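Lysin (Enterococcus phage IMEEF1, PDB 6L00) is a two-component phage endolysin whose C-terminal cell-wall binding domain, the part in this structure, probably attaches the enzyme to the enterococcal cell wall. Local coordinates at residues A[2-7]-A[59-64]. Numbering follows the deposited sequence.
Sequences FIYYKR and KMMEAA
Lys6 and Glu62 join strand 2-7 to segment 59-64 of helix 56-64 by a salt bridge, Lys6 NZ donating to the syn lone pair of Glu62 OE2 at 2.9 Å. The two side chains meet at about a right angle: the lysine reaches out from the strand fully extended, with CG anti to the backbone N (chi1 170°), and the carboxylate lies across its end. Two waters widen the link. One donates a hydrogen bond to Glu62 OE2, the water oxygen 2.7 Å from Glu62 OE2, and also bonds to Tyr4 OH, lying near the plane of that ring at its edge; the other accepts from Lys6 NZ and donates to Glu62 OE1 at 2.6 Å. OE2 thus takes a bond from the ammonium and one from water, an arrangement that would favour the charged carboxylate.

Beside this polar cluster, Met61 makes the apolar half of the contact. Its methyl CE sits over one face of Tyr4, 3.9 Å from the ring centroid and 17° off the normal, a CH-pi contact displaced toward the CD2–CE2 side. The bend at the last torsion (chi3 -68°) turns CE onto Tyr4 while SD faces Phe2, where the sulfur lies in the ring plane at the edge, 4.0 Å from CZ. One methionine therefore makes Met-aromatic contacts with two rings of alternate strand residues.

The Tyr4 ring also meets Trp16 of strand 13-19, their planes nearly parallel, and Phe2 stacks on Tyr42 of the second subunit. Strand 2-7 runs antiparallel to 13-19 and parallel to 50-52 within the mixed sheet; helix 56-64 packs on its Phe2, Tyr4 and Lys6 side, whereas Ile3 meets helix 29-41.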
loop_
_atom_site.group_PDB
_atom_site.type_symbol
_atom_site.label_atom_id
_atom_site.label_comp_id
_atom_site.label_asym_id
_atom_site.label_seq_id
_atom_site.Cartn_x
_atom_site.Cartn_y
_atom_site.Cartn_z
ATOM N N PHE A 2 1.832 0.753 -11.581
ATOM C CA PHE A 2 2.459 1.312 -12.768
ATOM C C PHE A 2 3.276 0.204 -13.411
ATOM O O PHE A 2 3.501 -0.851 -12.810
ATOM C CB PHE A 2 3.320 2.539 -12.430
ATOM C CG PHE A 2 4.360 2.287 -11.377
ATOM C CD1 PHE A 2 5.626 1.825 -11.723
ATOM C CD2 PHE A 2 4.085 2.536 -10.036
ATOM C CE1 PHE A 2 6.595 1.599 -10.743
ATOM C CE2 PHE A 2 5.046 2.317 -9.059
ATOM C CZ PHE A 2 6.298 1.845 -9.414
ATOM N N ILE A 3 3.680 0.439 -14.655
ATOM C CA ILE A 3 4.567 -0.457 -15.386
ATOM C C ILE A 3 5.935 0.200 -15.465
ATOM O O ILE A 3 6.036 1.429 -15.577
ATOM C CB ILE A 3 4.015 -0.760 -16.795
ATOM C CG1 ILE A 3 2.833 -1.738 -16.696
ATOM C CG2 ILE A 3 5.116 -1.264 -17.726
ATOM C CD1 ILE A 3 2.108 -1.946 -18.002
ATOM N N TYR A 4 6.986 -0.613 -15.397
ATOM C CA TYR A 4 8.314 -0.153 -15.761
ATOM C C TYR A 4 8.975 -1.202 -16.638
ATOM O O TYR A 4 8.518 -2.346 -16.742
ATOM C CB TYR A 4 9.188 0.155 -14.529
ATOM C CG TYR A 4 9.516 -1.042 -13.661
ATOM C CD1 TYR A 4 10.599 -1.885 -13.953
ATOM C CD2 TYR A 4 8.757 -1.316 -12.529
ATOM C CE1 TYR A 4 10.895 -2.978 -13.137
ATOM C CE2 TYR A 4 9.044 -2.390 -11.720
ATOM C CZ TYR A 4 10.106 -3.220 -12.019
ATOM O OH TYR A 4 10.355 -4.291 -11.179
ATOM N N TYR A 5 10.051 -0.774 -17.284
ATOM C CA TYR A 5 10.872 -1.613 -18.139
ATOM C C TYR A 5 12.215 -1.873 -17.464
ATOM O O TYR A 5 12.757 -1.004 -16.778
ATOM C CB TYR A 5 11.121 -0.945 -19.480
ATOM C CG TYR A 5 9.919 -0.758 -20.383
ATOM C CD1 TYR A 5 8.619 -1.037 -19.962
ATOM C CD2 TYR A 5 10.104 -0.288 -21.669
ATOM C CE1 TYR A 5 7.534 -0.844 -20.825
ATOM C CE2 TYR A 5 9.051 -0.102 -22.522
ATOM C CZ TYR A 5 7.774 -0.371 -22.106
ATOM O OH TYR A 5 6.761 -0.150 -23.005
ATOM N N LYS A 6 12.753 -3.071 -17.685
ATOM C CA LYS A 6 14.028 -3.488 -17.114
ATOM C C LYS A 6 14.915 -4.004 -18.235
ATOM O O LYS A 6 14.538 -4.954 -18.936
ATOM C CB LYS A 6 13.835 -4.580 -16.056
ATOM C CG LYS A 6 15.142 -5.214 -15.597
ATOM C CD LYS A 6 14.936 -6.169 -14.440
ATOM C CE LYS A 6 16.268 -6.643 -13.869
ATOM N NZ LYS A 6 16.057 -7.721 -12.858
ATOM N N ARG A 7 16.084 -3.385 -18.409
ATOM C CA ARG A 7 17.067 -3.843 -19.387
ATOM C C ARG A 7 17.968 -4.875 -18.715
ATOM O O ARG A 7 18.755 -4.539 -17.823
ATOM C CB ARG A 7 17.876 -2.672 -19.941
ATOM C CG ARG A 7 18.949 -3.097 -20.939
ATOM C CD ARG A 7 19.214 -2.022 -21.982
ATOM N NE ARG A 7 20.083 -0.964 -21.478
ATOM C CZ ARG A 7 21.353 -0.804 -21.836
ATOM N NH1 ARG A 7 21.908 -1.642 -22.705
ATOM N NH2 ARG A 7 22.067 0.194 -21.323
ATOM N N LYS A 59 16.895 -1.345 -8.146
ATOM C CA LYS A 59 17.272 -2.262 -7.079
ATOM C C LYS A 59 16.432 -2.034 -5.831
ATOM O O LYS A 59 16.040 -2.992 -5.160
ATOM C CB LYS A 59 18.758 -2.114 -6.757
ATOM C CG LYS A 59 19.679 -2.609 -7.866
ATOM C CD LYS A 59 19.633 -4.115 -7.978
ATOM C CE LYS A 59 20.772 -4.641 -8.844
ATOM N NZ LYS A 59 20.845 -6.128 -8.760
ATOM N N MET A 60 16.154 -0.774 -5.493
ATOM C CA MET A 60 15.326 -0.527 -4.319
ATOM C C MET A 60 13.891 -1.001 -4.552
ATOM O O MET A 60 13.251 -1.550 -3.646
ATOM C CB MET A 60 15.380 0.957 -3.954
ATOM C CG MET A 60 16.751 1.382 -3.425
ATOM S SD MET A 60 16.819 3.082 -2.803
ATOM C CE MET A 60 16.858 3.990 -4.340
ATOM N N MET A 61 13.377 -0.815 -5.771
ATOM C CA MET A 61 12.045 -1.319 -6.085
ATOM C C MET A 61 11.992 -2.839 -5.972
ATOM O O MET A 61 11.040 -3.395 -5.410
ATOM C CB MET A 61 11.631 -0.856 -7.483
ATOM C CG MET A 61 11.372 0.653 -7.595
ATOM S SD MET A 61 10.168 1.024 -8.909
ATOM C CE MET A 61 11.151 0.580 -10.327
ATOM N N GLU A 62 13.013 -3.532 -6.481
ATOM C CA GLU A 62 13.015 -4.991 -6.396
ATOM C C GLU A 62 13.173 -5.476 -4.952
ATOM O O GLU A 62 12.634 -6.531 -4.591
ATOM C CB GLU A 62 14.115 -5.561 -7.293
ATOM C CG GLU A 62 13.892 -5.274 -8.796
ATOM C CD GLU A 62 15.000 -5.831 -9.698
ATOM O OE1 GLU A 62 16.179 -5.881 -9.272
ATOM O OE2 GLU A 62 14.684 -6.212 -10.845
ATOM N N ALA A 63 13.898 -4.726 -4.115
ATOM C CA ALA A 63 14.014 -5.096 -2.705
ATOM C C ALA A 63 12.690 -4.924 -1.966
ATOM O O ALA A 63 12.349 -5.738 -1.100
ATOM C CB ALA A 63 15.104 -4.263 -2.016
ATOM N N ALA A 64 11.947 -3.857 -2.264
ATOM C CA ALA A 64 10.750 -3.545 -1.491
ATOM C C ALA A 64 9.486 -4.206 -2.023
ATOM O O ALA A 64 8.509 -4.328 -1.279
ATOM C CB ALA A 64 10.525 -2.029 -1.440
HETATM O O HOH W 1 12.100 -6.424 -11.720
HETATM O O HOH W 2 18.092 -6.176 -11.032
#